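Local coordinates for protein-glutamine deamidase Cif (Burkholderia pseudomallei, PDB 3GQM), which deamidates a glutamine side chain of host NEDD8 to glutamate, abolishing cullin-RING ubiquitin ligase activity and inhibiting the host cell cycle, at residues A[155-160]-A[210-215]; A[224-229]-A[242-247]. All coordinates share one frame; numbering follows the deposited sequence.

Contact 1. Residues A[155-160]-A[210-215]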
loop_
_atom_site.group_PDB
_atom_site.type_symbol
_atom_site.label_atom_id
_atom_site.label_comp_id
_atom_site.label_asym_id
_atom_site.label_seq_id
_atom_site.Cartn_x
_atom_site.Cartn_y
_atom_site.Cartn_z
ATOM N N GLY A 155 -9.142 9.058 6.313
ATOM C CA GLY A 155 -9.161 9.787 7.623
ATOM C C GLY A 155 -10.019 9.194 8.766
ATOM O O GLY A 155 -9.805 9.482 9.959
ATOM N N ARG A 156 -10.977 8.333 8.435
ATOM C CA ARG A 156 -11.872 7.803 9.459
ATOM C C ARG A 156 -11.058 6.764 10.163
ATOM O O ARG A 156 -10.997 6.666 11.403
ATOM C CB ARG A 156 -13.135 7.181 8.796
ATOM C CG ARG A 156 -14.136 8.228 8.255
ATOM C CD ARG A 156 -14.050 8.454 6.746
ATOM N NE ARG A 156 -13.728 7.189 6.084
ATOM C CZ ARG A 156 -14.549 6.478 5.319
ATOM N NH1 ARG A 156 -15.764 6.916 5.039
ATOM N NH2 ARG A 156 -14.113 5.330 4.791
ATOM N N LEU A 157 -10.365 6.003 9.331
ATOM C CA LEU A 157 -9.505 4.921 9.781
ATOM C C LEU A 157 -8.142 5.437 10.178
ATOM O O LEU A 157 -7.450 4.815 10.962
ATOM C CB LEU A 157 -9.378 3.889 8.637
ATOM C CG LEU A 157 -10.492 2.846 8.407
ATOM C CD1 LEU A 157 -11.907 3.402 8.346
ATOM C CD2 LEU A 157 -10.272 2.072 7.121
ATOM N N GLY A 158 -7.741 6.585 9.644
ATOM C CA GLY A 158 -6.336 7.030 9.770
ATOM C C GLY A 158 -5.407 6.068 9.004
ATOM O O GLY A 158 -4.344 5.701 9.505
ATOM N N HIS A 159 -5.791 5.681 7.789
ATOM C CA HIS A 159 -5.107 4.577 7.085
ATOM C C HIS A 159 -4.982 4.898 5.630
ATOM O O HIS A 159 -5.827 5.551 5.062
ATOM C CB HIS A 159 -5.887 3.262 7.313
ATOM C CG HIS A 159 -5.233 2.008 6.787
ATOM N ND1 HIS A 159 -3.885 1.722 6.940
ATOM C CD2 HIS A 159 -5.787 0.906 6.221
ATOM C CE1 HIS A 159 -3.631 0.525 6.439
ATOM N NE2 HIS A 159 -4.767 0.012 5.976
ATOM N N LYS A 160 -3.896 4.438 5.050
ATOM C CA LYS A 160 -3.588 4.566 3.634
ATOM C C LYS A 160 -3.394 3.140 3.102
ATOM O O LYS A 160 -2.739 2.310 3.755
ATOM C CB LYS A 160 -2.281 5.361 3.486
ATOM C CG LYS A 160 -2.226 6.149 2.213
ATOM C CD LYS A 160 -1.159 7.263 2.267
ATOM C CE LYS A 160 -1.119 8.008 0.938
ATOM N NZ LYS A 160 -0.070 9.104 0.933
ATOM N N ASN A 210 -17.520 0.116 -1.992
ATOM C CA ASN A 210 -18.317 1.318 -2.178
ATOM C C ASN A 210 -18.953 1.809 -0.872
ATOM O O ASN A 210 -18.960 3.018 -0.590
ATOM C CB ASN A 210 -19.384 1.145 -3.226
ATOM C CG ASN A 210 -20.038 2.463 -3.542
ATOM O OD1 ASN A 210 -19.336 3.446 -3.876
ATOM N ND2 ASN A 210 -21.366 2.544 -3.347
ATOM N N GLN A 211 -19.432 0.868 -0.060
ATOM C CA GLN A 211 -20.017 1.180 1.253
ATOM C C GLN A 211 -18.983 1.681 2.248
ATOM O O GLN A 211 -19.223 2.688 2.961
ATOM C CB GLN A 211 -20.722 -0.061 1.853
ATOM C CG GLN A 211 -22.064 -0.348 1.222
ATOM C CD GLN A 211 -22.512 -1.815 1.386
ATOM O OE1 GLN A 211 -22.842 -2.484 0.410
ATOM N NE2 GLN A 211 -22.528 -2.307 2.617
ATOM N N LEU A 212 -17.847 0.978 2.331
ATOM C CA LEU A 212 -16.745 1.398 3.180
ATOM C C LEU A 212 -16.333 2.817 2.867
ATOM O O LEU A 212 -16.089 3.618 3.766
ATOM C CB LEU A 212 -15.511 0.460 3.046
ATOM C CG LEU A 212 -14.199 0.954 3.665
ATOM C CD1 LEU A 212 -14.394 1.464 5.138
ATOM C CD2 LEU A 212 -13.075 -0.146 3.631
ATOM N N LEU A 213 -16.226 3.120 1.592
ATOM C CA LEU A 213 -15.610 4.343 1.160
ATOM C C LEU A 213 -16.645 5.474 1.106
ATOM O O LEU A 213 -16.354 6.530 0.647
ATOM C CB LEU A 213 -14.887 4.136 -0.203
ATOM C CG LEU A 213 -13.337 3.829 -0.262
ATOM C CD1 LEU A 213 -12.797 3.143 0.910
ATOM C CD2 LEU A 213 -12.853 3.088 -1.543
ATOM N N SER A 214 -17.844 5.303 1.616
ATOM C CA SER A 214 -18.799 6.388 1.418
ATOM C C SER A 214 -18.766 7.320 2.609
ATOM O O SER A 214 -18.266 6.975 3.694
ATOM C CB SER A 214 -20.208 5.841 1.225
ATOM O OG SER A 214 -20.563 5.067 2.342
ATOM N N LYS A 215 -19.335 8.500 2.412
ATOM C CA LYS A 215 -19.538 9.403 3.532
ATOM C C LYS A 215 -20.387 8.737 4.607
ATOM O O LYS A 215 -20.109 8.851 5.778
ATOM C CB LYS A 215 -20.230 10.681 3.050
ATOM C CG LYS A 215 -19.261 11.668 2.523
#

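Contact 2. Residues A[224-229]-A[242-247]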
loop_
_atom_site.group_PDB
_atom_site.type_symbol
_atom_site.label_atom_id
_atom_site.label_comp_id
_atom_site.label_asym_id
_atom_site.label_seq_id
_atom_site.Cartn_x
_atom_site.Cartn_y
_atom_site.Cartn_z
ATOM N N VAL A 224 -22.314 -3.417 11.182
ATOM C CA VAL A 224 -22.078 -3.137 9.783
ATOM C C VAL A 224 -20.621 -2.639 9.578
ATOM O O VAL A 224 -19.885 -3.204 8.757
ATOM C CB VAL A 224 -23.119 -2.117 9.283
ATOM C CG1 VAL A 224 -22.746 -1.604 7.909
ATOM C CG2 VAL A 224 -24.543 -2.758 9.295
ATOM N N GLN A 225 -20.206 -1.626 10.352
ATOM C CA GLN A 225 -18.821 -1.088 10.295
ATOM C C GLN A 225 -17.781 -2.147 10.594
ATOM O O GLN A 225 -16.851 -2.356 9.810
ATOM C CB GLN A 225 -18.643 0.080 11.258
ATOM C CG GLN A 225 -19.415 1.359 10.889
ATOM C CD GLN A 225 -19.323 2.421 12.008
ATOM O OE1 GLN A 225 -19.243 2.078 13.196
ATOM N NE2 GLN A 225 -19.321 3.687 11.635
ATOM N N THR A 226 -17.942 -2.829 11.717
ATOM C CA THR A 226 -17.087 -3.939 12.093
ATOM C C THR A 226 -16.986 -5.014 10.988
ATOM O O THR A 226 -15.893 -5.488 10.681
ATOM C CB THR A 226 -17.562 -4.562 13.433
ATOM O OG1 THR A 226 -17.645 -3.522 14.427
ATOM C CG2 THR A 226 -16.575 -5.566 13.910
ATOM N N ARG A 227 -18.105 -5.395 10.377
ATOM C CA ARG A 227 -18.036 -6.441 9.355
ATOM C C ARG A 227 -17.452 -5.963 8.023
ATOM O O ARG A 227 -16.747 -6.708 7.364
ATOM C CB ARG A 227 -19.389 -7.151 9.161
ATOM C CG ARG A 227 -19.696 -8.081 10.340
ATOM C CD ARG A 227 -20.066 -9.493 9.886
ATOM N NE ARG A 227 -20.655 -10.321 10.952
ATOM C CZ ARG A 227 -21.792 -10.032 11.590
ATOM N NH1 ARG A 227 -22.461 -8.914 11.315
ATOM N NH2 ARG A 227 -22.252 -10.849 12.536
ATOM N N LEU A 228 -17.746 -4.735 7.624
ATOM C CA LEU A 228 -17.158 -4.207 6.408
ATOM C C LEU A 228 -15.633 -4.152 6.555
ATOM O O LEU A 228 -14.892 -4.615 5.674
ATOM C CB LEU A 228 -17.675 -2.812 6.076
ATOM C CG LEU A 228 -19.031 -2.696 5.404
ATOM C CD1 LEU A 228 -19.322 -1.200 5.190
ATOM C CD2 LEU A 228 -19.043 -3.451 4.068
ATOM N N LEU A 229 -15.183 -3.628 7.691
ATOM C CA LEU A 229 -13.766 -3.490 7.974
ATOM C C LEU A 229 -13.032 -4.825 8.015
ATOM O O LEU A 229 -11.951 -4.976 7.373
ATOM C CB LEU A 229 -13.526 -2.699 9.266
ATOM C CG LEU A 229 -13.884 -1.202 9.186
ATOM C CD1 LEU A 229 -13.986 -0.630 10.574
ATOM C CD2 LEU A 229 -12.884 -0.361 8.319
ATOM N N VAL A 242 -11.639 -6.170 15.161
ATOM C CA VAL A 242 -11.841 -4.792 14.758
ATOM C C VAL A 242 -12.349 -3.920 15.941
ATOM O O VAL A 242 -13.247 -4.339 16.668
ATOM C CB VAL A 242 -12.792 -4.728 13.559
ATOM C CG1 VAL A 242 -13.051 -3.312 13.157
ATOM C CG2 VAL A 242 -12.186 -5.492 12.359
ATOM N N ASP A 243 -11.772 -2.726 16.138
ATOM C CA ASP A 243 -12.238 -1.835 17.209
ATOM C C ASP A 243 -12.840 -0.558 16.638
ATOM O O ASP A 243 -12.125 0.415 16.380
ATOM C CB ASP A 243 -11.082 -1.530 18.192
ATOM C CG ASP A 243 -11.544 -0.744 19.448
ATOM O OD1 ASP A 243 -12.769 -0.442 19.624
ATOM O OD2 ASP A 243 -10.656 -0.455 20.278
ATOM N N ILE A 244 -14.150 -0.540 16.406
ATOM C CA ILE A 244 -14.736 0.666 15.799
ATOM C C ILE A 244 -14.688 1.937 16.682
ATOM O O ILE A 244 -14.842 3.033 16.168
ATOM C CB ILE A 244 -16.155 0.450 15.186
ATOM C CG1 ILE A 244 -17.216 0.213 16.277
ATOM C CG2 ILE A 244 -16.125 -0.622 14.118
ATOM C CD1 ILE A 244 -18.011 1.437 16.518
ATOM N N LYS A 245 -14.435 1.788 17.987
ATOM C CA LYS A 245 -14.240 2.935 18.865
ATOM C C LYS A 245 -13.008 3.757 18.495
ATOM O O LYS A 245 -12.852 4.846 19.024
ATOM C CB LYS A 245 -14.069 2.518 20.344
ATOM C CG LYS A 245 -15.249 1.861 21.030
ATOM C CD LYS A 245 -14.709 0.885 22.108
ATOM C CE LYS A 245 -14.506 1.494 23.537
ATOM N NZ LYS A 245 -13.692 2.778 23.684
ATOM N N LYS A 246 -12.119 3.238 17.640
ATOM C CA LYS A 246 -10.953 4.005 17.205
ATOM C C LYS A 246 -11.199 4.803 15.931
ATOM O O LYS A 246 -10.346 5.571 15.490
ATOM C CB LYS A 246 -9.728 3.094 17.063
ATOM C CG LYS A 246 -9.412 2.277 18.320
ATOM C CD LYS A 246 -8.667 3.099 19.339
ATOM N N LEU A 247 -12.377 4.652 15.344
ATOM C CA LEU A 247 -12.710 5.405 14.152
ATOM C C LEU A 247 -12.794 6.899 14.419
ATOM O O LEU A 247 -13.279 7.328 15.474
ATOM C CB LEU A 247 -14.048 4.938 13.593
ATOM C CG LEU A 247 -14.097 3.557 12.951
ATOM C CD1 LEU A 247 -15.559 3.323 12.560
ATOM C CD2 LEU A 247 -13.151 3.563 11.748
HETATM O O HOH W 1 -15.694 -2.781 17.081
#

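Contact 1. Residues A[155-160]-A[210-215]
R156 carries this contact: its guanidinium reaches from the turn between two β-strands to the C-terminal end of helix 206-212 and meets the last helical carbonyl, that of L212, and the carbonyl of S214 just past the helix. NH2 donates to O of L212 over 2.8 Å in a fairly straight bond (158° at the hydrogen). NH1 sits just as near O of S214, also 2.8 Å away, but the hydrogen points poorly (126°) and the bond is weak. Both oxygens lie at the edge of the guanidinium, near its plane. Bends at chi2 and chi3 swing the end of the side chain round to the helix terminus. NH2 also forms a salt bridge with OD2 of D154, the residue at the end of strand 147-154.

The helix gives way at L213, and S214 folds back on the last turn: its N and its OG both bond to O of Q211, approaching from the same face of that carbonyl, with OG at 2.8 Å. Apolar packing adds little. CD1 of L212 comes within 3.9 Å of R156 NH2, while CD1 of L157 faces CD1 of L212 at a looser 4.5 Å. L157 packs further against L233 of helix 222-233.

At G158 and H159 the hairpin turn closes with a G1 bulge opposite D154, and G158 has the positive phi common at this position. H159, inferred to be an active-site residue together with C104 and Q179, follows directly and bonds through NE2 to OE1 of Q179. The arginine ties the turn preceding H159 to helix 206-212; its positive charge, paired with D154, also lies at the helix's C-terminal end, where the dipole is probably favourable to it.

Contact 2. Residues A[224-229]-A[242-247]
Helix 222-233 packs here against the loop that leads on to strand 253-260, at the short 3-10 turn 244-246. I244 lies across Q225 and T226: its CG2 comes 3.3 Å from OG1 of T226, and its CD1 lies 3.6 Å from OE1 of Q225. With CG1 set between the backbone N and the carbonyl carbon (chi1 70°), CG2 is directed at the helix. L229 puts CD1 against CG1 of V242 at 3.8 Å, the two side chains crossing at about a right angle, and also touches I244 and L247. CD1 of L247 rests 3.9 Å from the amide NE2 of Q225, whose own hydrogen bond goes to O of F217.

A water that accepts from N of I244 and donates to O of V242 at 2.9 Å reaches the helix only through a longer, weak bond to OG1 of T226, which also bonds to O of D222. D243 OD1 takes the N-H of K245 in an Asx turn at the start of the 3-10 segment. The direct contacts are thus packing alone, partly methyl groups of I244 set against polar atoms of T226 and Q225, and the polar link through water is weak.

In the fold
From the N terminus, the chain runs up strand 147-154, turns through 155-158 and returns along strand 159-165. Contact 1 closes the first long loop, bringing the end of helix 206-212 back to that turn after about 50 residues. The chain then enters helix 222-233, and contact 2 closes a much shorter loop of about a dozen residues before strand 253-260 joins the sheet beside strand 147-154. The two loops follow in series, neither enclosing nor crossing the other, yet the centres of the two contacts are about 11 Å apart. L157 bridges them by packing on L229 and L247, and Q211 meets L228, so hairpin turn, consecutive helices and the loop before strand 253-260 form one cluster near the inferred active site.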